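Local atomic coordinates of dihydropyrimidinase (Brevibacillus agri, PDB entry 3SFW), a protein that catalyses the zinc-dependent, reversible hydrolytic ring opening of dihydropyrimidines to N-carbamoyl-beta-amino acids. Residues A[163-171]-A[223-234]. Sequence-based numbering, arbitrary orientation.
Sequences DETLFKTLI and RAIALTALADAQ
With CG of R223 trans to its backbone N (chi1 175°) and the chain bent at chi3, the guanidinium swings round to D163, whose CG lies beside its own backbone N. Helices 163-176 and 214-230 precede the neighbouring parallel strands 180-182 and 234-237, consistent with outer helices of the amidohydrolase TIM barrel; the axes of segments 163-171 and 223-230 cross at -41° and approach to 9.2 Å. At one end R223 NH2 donates to D163 OD1 over 2.8 Å, closing a salt bridge; OD1 is met on the carboxylate's syn side, somewhat out of its plane but in that of the guanidinium (N-H...O 159°). D163 OD2 is hydrogen-bonded to N186 ND2 of the second subunit, placing the bridge at the subunit interface, and R223 NH1 pairs with E219 of its own chain. Replacing R223 with an alanine would probably leave D163 OD1 and that E219 without their cationic mate. Further along, L227 is a knob among D163, L166, F167 and L170, its CD2 lying 3.9 Å from L166 CD2. The F167 ring presents its edge to L227 O, while its CE2 touches L230 CB at 3.7 Å. Beyond, the Schellman turn at D232 brings A233 CB to 3.5 Å from L170 O, and L170 CD2 packs 3.5 Å from T228 OG1, whose hydrogen bond goes to A224 O.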
# COMPACT_ATOMS: atom_id res chain seq x y z
N ASP A 163 -16.20 -9.99 18.25
CA ASP A 163 -15.07 -9.11 18.50
C ASP A 163 -14.74 -8.96 19.96
O ASP A 163 -13.58 -8.82 20.32
CB ASP A 163 -15.29 -7.73 17.86
CG ASP A 163 -15.22 -7.78 16.33
OD1 ASP A 163 -14.78 -8.83 15.76
OD2 ASP A 163 -15.56 -6.75 15.72
N GLU A 164 -15.76 -8.89 20.80
CA GLU A 164 -15.50 -8.89 22.25
C GLU A 164 -14.72 -10.15 22.70
O GLU A 164 -13.69 -10.03 23.42
CB GLU A 164 -16.84 -8.77 23.02
CG GLU A 164 -16.68 -8.95 24.53
CD GLU A 164 -18.02 -8.83 25.30
OE1 GLU A 164 -17.96 -8.83 26.54
OE2 GLU A 164 -19.11 -8.74 24.69
N THR A 165 -15.12 -11.32 22.24
CA THR A 165 -14.39 -12.53 22.59
C THR A 165 -12.96 -12.51 22.05
O THR A 165 -12.01 -12.86 22.76
CB THR A 165 -15.15 -13.78 22.12
OG1 THR A 165 -16.34 -13.89 22.91
CG2 THR A 165 -14.33 -15.01 22.31
N LEU A 166 -12.81 -12.09 20.80
CA LEU A 166 -11.48 -12.16 20.18
C LEU A 166 -10.56 -11.14 20.84
O LEU A 166 -9.42 -11.45 21.19
CB LEU A 166 -11.58 -11.94 18.65
CG LEU A 166 -10.22 -11.75 17.94
CD1 LEU A 166 -9.33 -13.00 18.18
CD2 LEU A 166 -10.46 -11.53 16.43
N PHE A 167 -11.06 -9.94 21.13
CA PHE A 167 -10.16 -8.92 21.72
C PHE A 167 -9.74 -9.29 23.17
O PHE A 167 -8.57 -9.22 23.52
CB PHE A 167 -10.86 -7.56 21.73
CG PHE A 167 -9.95 -6.43 22.10
CD1 PHE A 167 -10.34 -5.53 23.08
CD2 PHE A 167 -8.73 -6.23 21.44
CE1 PHE A 167 -9.51 -4.44 23.41
CE2 PHE A 167 -7.89 -5.17 21.76
CZ PHE A 167 -8.31 -4.23 22.73
N LYS A 168 -10.71 -9.70 23.98
CA LYS A 168 -10.43 -10.19 25.33
C LYS A 168 -9.45 -11.37 25.33
O LYS A 168 -8.54 -11.43 26.17
CB LYS A 168 -11.74 -10.57 26.02
CG LYS A 168 -12.54 -9.34 26.42
CD LYS A 168 -13.82 -9.79 27.13
CE LYS A 168 -14.51 -8.62 27.80
NZ LYS A 168 -15.67 -9.13 28.62
N THR A 169 -9.60 -12.27 24.35
CA THR A 169 -8.76 -13.46 24.30
C THR A 169 -7.34 -13.04 23.95
O THR A 169 -6.35 -13.52 24.55
CB THR A 169 -9.29 -14.47 23.30
OG1 THR A 169 -10.59 -14.89 23.70
CG2 THR A 169 -8.36 -15.70 23.20
N LEU A 170 -7.22 -12.06 23.06
CA LEU A 170 -5.87 -11.55 22.67
C LEU A 170 -5.16 -10.85 23.84
O LEU A 170 -3.96 -11.08 24.08
CB LEU A 170 -5.96 -10.57 21.49
CG LEU A 170 -6.22 -11.24 20.12
CD1 LEU A 170 -6.88 -10.18 19.16
CD2 LEU A 170 -4.88 -11.80 19.54
N ILE A 171 -5.94 -10.10 24.62
CA ILE A 171 -5.38 -9.41 25.80
C ILE A 171 -4.90 -10.42 26.82
O ILE A 171 -3.80 -10.32 27.35
CB ILE A 171 -6.39 -8.45 26.42
CG1 ILE A 171 -6.57 -7.26 25.45
CG2 ILE A 171 -5.89 -7.90 27.75
CD1 ILE A 171 -7.63 -6.37 25.81
N ARG A 223 -9.38 -7.53 10.40
CA ARG A 223 -9.99 -7.26 11.71
C ARG A 223 -9.20 -7.95 12.80
O ARG A 223 -8.88 -7.34 13.84
CB ARG A 223 -11.45 -7.72 11.72
CG ARG A 223 -12.14 -7.57 13.10
CD ARG A 223 -13.66 -7.40 12.89
NE ARG A 223 -14.16 -8.25 11.80
CZ ARG A 223 -14.69 -9.46 11.94
NH1 ARG A 223 -15.01 -10.17 10.86
NH2 ARG A 223 -15.00 -9.92 13.17
N ALA A 224 -8.84 -9.22 12.58
CA ALA A 224 -8.07 -9.93 13.63
C ALA A 224 -6.71 -9.24 13.82
O ALA A 224 -6.21 -9.08 14.95
CB ALA A 224 -7.90 -11.38 13.24
N ILE A 225 -6.13 -8.74 12.72
CA ILE A 225 -4.83 -8.08 12.79
C ILE A 225 -4.92 -6.76 13.57
O ILE A 225 -4.11 -6.50 14.44
CB ILE A 225 -4.28 -7.80 11.36
CG1 ILE A 225 -3.69 -9.09 10.81
CG2 ILE A 225 -3.28 -6.62 11.40
CD1 ILE A 225 -3.44 -9.04 9.30
N ALA A 226 -5.97 -5.98 13.33
CA ALA A 226 -6.14 -4.71 14.03
C ALA A 226 -6.32 -4.93 15.54
O ALA A 226 -5.73 -4.20 16.37
CB ALA A 226 -7.38 -3.96 13.48
N LEU A 227 -7.11 -5.93 15.90
CA LEU A 227 -7.37 -6.19 17.32
C LEU A 227 -6.10 -6.72 17.97
O LEU A 227 -5.80 -6.37 19.11
CB LEU A 227 -8.50 -7.25 17.44
CG LEU A 227 -9.92 -6.67 17.64
CD1 LEU A 227 -10.26 -5.62 16.58
CD2 LEU A 227 -10.91 -7.82 17.62
N THR A 228 -5.31 -7.48 17.23
CA THR A 228 -4.01 -7.93 17.73
C THR A 228 -3.07 -6.74 18.00
O THR A 228 -2.45 -6.69 19.04
CB THR A 228 -3.30 -8.93 16.76
OG1 THR A 228 -4.13 -10.09 16.63
CG2 THR A 228 -1.95 -9.35 17.30
N ALA A 229 -2.95 -5.79 17.05
CA ALA A 229 -2.14 -4.60 17.29
C ALA A 229 -2.64 -3.80 18.51
O ALA A 229 -1.84 -3.36 19.31
CB ALA A 229 -2.15 -3.70 16.02
N LEU A 230 -3.96 -3.63 18.63
CA LEU A 230 -4.63 -2.89 19.77
C LEU A 230 -4.40 -3.59 21.13
O LEU A 230 -4.31 -2.94 22.17
CB LEU A 230 -6.13 -2.81 19.50
CG LEU A 230 -6.50 -1.74 18.43
CD1 LEU A 230 -7.91 -1.99 17.86
CD2 LEU A 230 -6.43 -0.38 19.06
N ALA A 231 -4.17 -4.90 21.08
CA ALA A 231 -3.81 -5.67 22.27
C ALA A 231 -2.31 -5.83 22.48
O ALA A 231 -1.89 -6.48 23.47
CB ALA A 231 -4.50 -7.07 22.23
N ASP A 232 -1.50 -5.43 21.49
CA ASP A 232 -0.07 -5.73 21.47
C ASP A 232 0.25 -7.24 21.60
O ASP A 232 1.18 -7.65 22.32
CB ASP A 232 0.65 -4.95 22.58
CG ASP A 232 2.15 -4.98 22.42
OD1 ASP A 232 2.64 -5.17 21.30
OD2 ASP A 232 2.87 -4.78 23.43
N ALA A 233 -0.56 -8.06 20.95
CA ALA A 233 -0.54 -9.51 21.20
C ALA A 233 0.14 -10.23 20.03
O ALA A 233 0.91 -9.61 19.26
CB ALA A 233 -1.97 -10.01 21.40
N GLN A 234 -0.05 -11.54 19.92
CA GLN A 234 0.55 -12.26 18.78
C GLN A 234 -0.52 -13.14 18.12
O GLN A 234 -1.33 -13.75 18.82
CB GLN A 234 1.75 -13.12 19.21
CG GLN A 234 1.51 -13.96 20.52
CD GLN A 234 2.03 -13.21 21.79
OE1 GLN A 234 2.80 -12.26 21.69
NE2 GLN A 234 1.54 -13.62 22.96